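Local coordinates for hypothetical protein SMU.776 (Streptococcus mutans, PDB 2B78) that probably transfers methyl groups from S-adenosyl-L-methionine, perhaps to RNA, at residues P171-L175 / V185-D189; Y222-V228 / L250-F255. All coordinates share one frame; numbering follows the deposited sequence.

Contact 1: residues P171-L175 / V185-D189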
loop_
_atom_site.group_PDB
_atom_site.type_symbol
_atom_site.label_atom_id
_atom_site.label_comp_id
_atom_site.label_asym_id
_atom_site.label_seq_id
_atom_site.Cartn_x
_atom_site.Cartn_y
_atom_site.Cartn_z
ATOM N N PRO A 171 17.171 0.100 15.189
ATOM C CA PRO A 171 16.695 0.904 16.316
ATOM C C PRO A 171 15.178 0.773 16.283
ATOM O O PRO A 171 14.605 0.618 15.203
ATOM C CB PRO A 171 17.158 2.313 15.952
ATOM C CG PRO A 171 18.426 2.061 15.195
ATOM C CD PRO A 171 18.040 0.895 14.301
ATOM N N GLU A 172 14.519 0.831 17.437
ATOM C CA GLU A 172 13.067 0.694 17.453
ATOM C C GLU A 172 12.431 1.682 16.487
ATOM O O GLU A 172 11.420 1.369 15.853
ATOM C CB GLU A 172 12.513 0.884 18.863
ATOM C CG GLU A 172 12.700 -0.348 19.760
ATOM C CD GLU A 172 12.252 -1.644 19.092
ATOM O OE1 GLU A 172 11.119 -1.691 18.557
ATOM O OE2 GLU A 172 13.034 -2.621 19.104
ATOM N N GLN A 173 13.049 2.856 16.364
ATOM C CA GLN A 173 12.589 3.900 15.449
ATOM C C GLN A 173 13.796 4.586 14.822
ATOM O O GLN A 173 14.766 4.897 15.515
ATOM C CB GLN A 173 11.743 4.937 16.190
ATOM C CG GLN A 173 10.347 4.459 16.516
ATOM C CD GLN A 173 9.537 5.495 17.265
ATOM O OE1 GLN A 173 9.513 6.668 16.893
ATOM N NE2 GLN A 173 8.855 5.063 18.324
ATOM N N PHE A 174 13.742 4.813 13.513
ATOM C CA PHE A 174 14.840 5.473 12.818
ATOM C C PHE A 174 14.305 6.229 11.609
ATOM O O PHE A 174 13.147 6.058 11.230
ATOM C CB PHE A 174 15.905 4.446 12.396
ATOM C CG PHE A 174 15.395 3.366 11.466
ATOM C CD1 PHE A 174 15.427 3.542 10.082
ATOM C CD2 PHE A 174 14.875 2.182 11.978
ATOM C CE1 PHE A 174 14.943 2.543 9.214
ATOM C CE2 PHE A 174 14.391 1.177 11.128
ATOM C CZ PHE A 174 14.423 1.356 9.748
ATOM N N LEU A 175 15.148 7.061 11.005
ATOM C CA LEU A 175 14.740 7.854 9.854
ATOM C C LEU A 175 15.184 7.258 8.526
ATOM O O LEU A 175 16.202 6.561 8.448
ATOM C CB LEU A 175 15.325 9.263 9.955
ATOM C CG LEU A 175 15.038 10.123 11.187
ATOM C CD1 LEU A 175 15.904 11.389 11.129
ATOM C CD2 LEU A 175 13.566 10.464 11.254
ATOM N N VAL A 185 10.362 5.996 10.946
ATOM C CA VAL A 185 9.736 4.689 10.795
ATOM C C VAL A 185 10.156 3.717 11.893
ATOM O O VAL A 185 11.098 3.974 12.658
ATOM C CB VAL A 185 10.062 4.052 9.411
ATOM C CG1 VAL A 185 9.609 4.985 8.283
ATOM C CG2 VAL A 185 11.550 3.764 9.295
ATOM N N PHE A 186 9.450 2.595 11.952
ATOM C CA PHE A 186 9.706 1.555 12.941
ATOM C C PHE A 186 9.371 0.222 12.278
ATOM O O PHE A 186 8.359 0.115 11.586
ATOM C CB PHE A 186 8.859 1.812 14.204
ATOM C CG PHE A 186 7.440 2.267 13.930
ATOM C CD1 PHE A 186 6.397 1.342 13.828
ATOM C CD2 PHE A 186 7.146 3.619 13.799
ATOM C CE1 PHE A 186 5.079 1.765 13.600
ATOM C CE2 PHE A 186 5.834 4.056 13.570
ATOM C CZ PHE A 186 4.801 3.128 13.472
ATOM N N LEU A 187 10.213 -0.791 12.488
ATOM C CA LEU A 187 10.025 -2.082 11.836
ATOM C C LEU A 187 9.522 -3.240 12.676
ATOM O O LEU A 187 9.209 -4.300 12.124
ATOM C CB LEU A 187 11.333 -2.522 11.164
ATOM C CG LEU A 187 11.858 -1.657 10.025
ATOM C CD1 LEU A 187 13.068 -2.340 9.400
ATOM C CD2 LEU A 187 10.754 -1.452 8.992
ATOM N N ASN A 188 9.428 -3.065 13.989
ATOM C CA ASN A 188 8.982 -4.183 14.808
ATOM C C ASN A 188 7.888 -3.823 15.809
ATOM O O ASN A 188 7.852 -4.340 16.928
ATOM C CB ASN A 188 10.191 -4.795 15.513
ATOM C CG ASN A 188 9.914 -6.186 16.033
ATOM O OD1 ASN A 188 9.277 -6.995 15.355
ATOM N ND2 ASN A 188 10.395 -6.479 17.239
ATOM N N ASP A 189 6.983 -2.946 15.393
ATOM C CA ASP A 189 5.878 -2.527 16.247
ATOM C C ASP A 189 4.544 -2.631 15.502
ATOM O O ASP A 189 4.091 -1.675 14.867
ATOM C CB ASP A 189 6.123 -1.096 16.737
ATOM C CG ASP A 189 4.943 -0.526 17.500
ATOM O OD1 ASP A 189 4.115 -1.315 18.009
ATOM O OD2 ASP A 189 4.852 0.718 17.597
HETATM O O HOH W 1 12.743 -0.829 13.731
HETATM O O HOH W 2 10.189 -1.107 15.919
#
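Phe174 and Val185 form a hydrogen-bonded antiparallel pair at the open end of the two-stranded hairpin built from strands 174-178 and 181-185. Val185 N donates to Phe174 O at 2.8 Å and Phe174 N to Val185 O at 2.9 Å; the first bond is almost straight, 177° at the hydrogen, the second more bent. Val185 O also meets the CA-H of Gln173, with Gln173 CA 3.2 Å away.

Past this pair the chains part and water takes over. One water lies 2.8 Å from Pro171 O, to which it can donate, and accepts from Leu187 N. A second accepts from Asn188 N at 2.9 Å. Two bent torsions in succession fold the Glu172 chain back, bringing OE1 within reach of this second water, which also meets Glu172 O. Two successive backbone N-H groups of the loop are thereby satisfied without direct strand pairing. Asn188 OD1 turns elsewhere, to Ser162, and Asp189 makes a salt bridge with Arg246, a residue of the S-adenosyl-L-homocysteine site, which has no ligand bound in this chain.

Packing completes the contact on the face carrying Phe174 and Val185, where Tyr115 of strand 110-115 touches both side chains and Leu187 as well. With chi1 at 60°, the Phe174 ring sits between its own N and carbonyl carbon and reaches across to the partner chain. Val185 CG2 lies over one ring face in a CH-pi contact, 3.9 Å from the centroid and 22° off the normal, while Leu187 CD1 lies at the ring edge near its plane, 4.0 Å from Phe174 CZ. Phe186 takes another direction, lying alongside Gln173; its CB stands 3.8 Å from Gln173 CG.

Contact 2: residues Y222-V228 / L250-F255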
loop_
_atom_site.group_PDB
_atom_site.type_symbol
_atom_site.label_atom_id
_atom_site.label_comp_id
_atom_site.label_asym_id
_atom_site.label_seq_id
_atom_site.Cartn_x
_atom_site.Cartn_y
_atom_site.Cartn_z
ATOM N N TYR A 222 -2.807 9.172 10.274
ATOM C CA TYR A 222 -1.943 8.066 10.707
ATOM C C TYR A 222 -0.706 8.616 11.416
ATOM O O TYR A 222 -0.684 8.672 12.658
ATOM C CB TYR A 222 -1.571 7.153 9.522
ATOM C CG TYR A 222 -0.657 6.007 9.911
ATOM C CD1 TYR A 222 -0.833 5.322 11.112
ATOM C CD2 TYR A 222 0.433 5.659 9.109
ATOM C CE1 TYR A 222 0.067 4.320 11.512
ATOM C CE2 TYR A 222 1.336 4.667 9.501
ATOM C CZ TYR A 222 1.148 4.008 10.703
ATOM O OH TYR A 222 2.065 3.069 11.109
ATOM N N THR A 223 0.321 9.019 10.662
ATOM C CA THR A 223 1.493 9.620 11.281
ATOM C C THR A 223 1.746 10.974 10.620
ATOM O O THR A 223 2.821 11.563 10.744
ATOM C CB THR A 223 2.758 8.730 11.184
ATOM O OG1 THR A 223 3.144 8.560 9.816
ATOM C CG2 THR A 223 2.488 7.377 11.816
ATOM N N ALA A 224 0.723 11.461 9.925
ATOM C CA ALA A 224 0.762 12.760 9.258
ATOM C C ALA A 224 1.862 12.911 8.210
ATOM O O ALA A 224 2.389 14.010 8.022
ATOM C CB ALA A 224 0.891 13.861 10.301
ATOM N N ALA A 225 2.213 11.823 7.526
ATOM C CA ALA A 225 3.250 11.923 6.502
ATOM C C ALA A 225 2.850 12.904 5.384
ATOM O O ALA A 225 3.715 13.570 4.809
ATOM C CB ALA A 225 3.553 10.545 5.916
ATOM N N PHE A 226 1.557 12.994 5.058
ATOM C CA PHE A 226 1.109 13.937 4.012
ATOM C C PHE A 226 1.256 15.373 4.505
ATOM O O PHE A 226 1.543 16.289 3.728
ATOM C CB PHE A 226 -0.367 13.727 3.642
ATOM C CG PHE A 226 -0.635 12.546 2.756
ATOM C CD1 PHE A 226 0.066 12.360 1.567
ATOM C CD2 PHE A 226 -1.640 11.638 3.093
ATOM C CE1 PHE A 226 -0.237 11.288 0.725
ATOM C CE2 PHE A 226 -1.950 10.569 2.261
ATOM C CZ PHE A 226 -1.247 10.391 1.072
ATOM N N SER A 227 1.041 15.570 5.803
ATOM C CA SER A 227 1.135 16.893 6.392
ATOM C C SER A 227 2.564 17.420 6.376
ATOM O O SER A 227 2.801 18.590 6.046
ATOM C CB SER A 227 0.601 16.857 7.823
ATOM O OG SER A 227 -0.754 16.455 7.817
ATOM N N VAL A 228 3.521 16.561 6.723
ATOM C CA VAL A 228 4.920 16.965 6.716
ATOM C C VAL A 228 5.362 17.271 5.280
ATOM O O VAL A 228 6.104 18.224 5.042
ATOM C CB VAL A 228 5.831 15.864 7.361
ATOM C CG1 VAL A 228 5.902 14.636 6.473
ATOM C CG2 VAL A 228 7.220 16.421 7.622
ATOM N N LEU A 250 4.262 10.005 16.897
ATOM C CA LEU A 250 4.709 9.504 15.592
ATOM C C LEU A 250 4.650 10.564 14.512
ATOM O O LEU A 250 5.396 10.507 13.538
ATOM C CB LEU A 250 3.871 8.303 15.157
ATOM C CG LEU A 250 3.904 7.090 16.090
ATOM C CD1 LEU A 250 3.110 5.958 15.474
ATOM C CD2 LEU A 250 5.347 6.664 16.318
ATOM N N SER A 251 3.746 11.523 14.665
ATOM C CA SER A 251 3.635 12.590 13.687
ATOM C C SER A 251 4.713 13.635 13.963
ATOM O O SER A 251 5.351 14.148 13.043
ATOM C CB SER A 251 2.239 13.224 13.756
ATOM O OG SER A 251 1.246 12.274 13.420
ATOM N N LEU A 252 4.921 13.938 15.239
ATOM C CA LEU A 252 5.921 14.919 15.650
ATOM C C LEU A 252 7.325 14.531 15.178
ATOM O O LEU A 252 8.158 15.397 14.841
ATOM C CB LEU A 252 5.911 15.054 17.184
ATOM C CG LEU A 252 4.651 15.635 17.832
ATOM C CD1 LEU A 252 4.718 15.502 19.361
ATOM C CD2 LEU A 252 4.508 17.094 17.424
ATOM N N ALA A 253 7.579 13.226 15.154
ATOM C CA ALA A 253 8.872 12.692 14.749
ATOM C C ALA A 253 9.287 13.100 13.342
ATOM O O ALA A 253 10.465 13.337 13.099
ATOM C CB ALA A 253 8.871 11.186 14.868
ATOM N N HIS A 254 8.336 13.161 12.417
ATOM C CA HIS A 254 8.643 13.555 11.038
ATOM C C HIS A 254 8.968 15.047 10.985
ATOM O O HIS A 254 9.940 15.470 10.349
ATOM C CB HIS A 254 7.441 13.298 10.122
ATOM C CG HIS A 254 7.045 11.859 10.018
ATOM N ND1 HIS A 254 5.731 11.461 9.885
ATOM C CD2 HIS A 254 7.785 10.729 9.984
ATOM C CE1 HIS A 254 5.681 10.145 9.772
ATOM N NE2 HIS A 254 6.918 9.678 9.829
ATOM N N PHE A 255 8.139 15.845 11.651
ATOM C CA PHE A 255 8.327 17.286 11.666
ATOM C C PHE A 255 9.664 17.652 12.286
ATOM O O PHE A 255 10.352 18.544 11.796
ATOM C CB PHE A 255 7.175 17.963 12.422
ATOM C CG PHE A 255 5.923 18.127 11.594
ATOM C CD1 PHE A 255 5.796 19.186 10.698
ATOM C CD2 PHE A 255 4.886 17.206 11.692
ATOM C CE1 PHE A 255 4.645 19.327 9.907
ATOM C CE2 PHE A 255 3.730 17.333 10.909
ATOM C CZ PHE A 255 3.611 18.397 10.014
#
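Thr223 and His254 supply the polar part of this contact, in which the loop after strand 215-219 and the start of helix 225-232 pack against helix 247-257 within the Rossmann-like methyltransferase domain. His254 ND1 donates to Thr223 O at 3.0 Å, but the 125° angle at the hydrogen marks the bond as weak. The imidazole's other nitrogen, NE2, bonds to Asn184 O; this bond, helped by the weak one at ND1, probably sets the ring's rotation. Thr223 OG1 lies at the edge of the imidazole, in its plane and 3.0 Å from His254 CE1; its own hydrogen-bond partner is Gly194 O. Ser251 contributes a CA-H contact, its CA 3.2 Å from Thr223 O, while its hydroxyl turns back to Ser247 O in its own helix. The Ala224 methyl faces that hydroxyl, its CB 3.5 Å from Ser251 OG.

Apolar contacts flank the polar centre. Thr223 chi1 of 64° sends CG2 to the side opposite its carbonyl carbon, where it meets Leu250 CB at 3.7 Å; the same methyl covers the centre of the Tyr222 ring. Farther along, the Phe255 ring packs against helix 225-232: Val228 CB stands over the centre of one face, 4.2 Å above the plane, and Phe255 CZ reaches Val228 N at 3.8 Å. Val228 also crosses His254 at about a right angle, CG2 to CB 4.0 Å.

Ala224 occupies the N-cap position, and Tyr222 N bonds to Asp242 of the S-adenosyl-L-homocysteine site. The two carbonyls could favour a doubly protonated His254, but the weak ND1 bond leaves this open; a neutral ring with its proton on NE2, facing Asn184 O, would also fit.

How the contacts relate
Contact 2 is the buried one, with eight of its ten touching residues inside the protein, whereas contact 1 is only partly buried and has exposed members. Their chemistry follows: contact 1 relies on paired backbone bonds and bridging water, contact 2 on side-chain packing around one weak imidazole bond. They share no segment, yet touch directly: Phe186 CZ lies 3.6 Å from Tyr222 OH, and Phe186 CE2 lies 3.8 Å from Leu250 CD2. The hairpin reaches contact 2 as well, since Asn184 and Tyr183 of strand 181-185 meet His254. Both contacts border residues of the S-adenosyl-L-homocysteine site, with Arg246 beside Phe186 and Leu250 and Asp242 beside Tyr222.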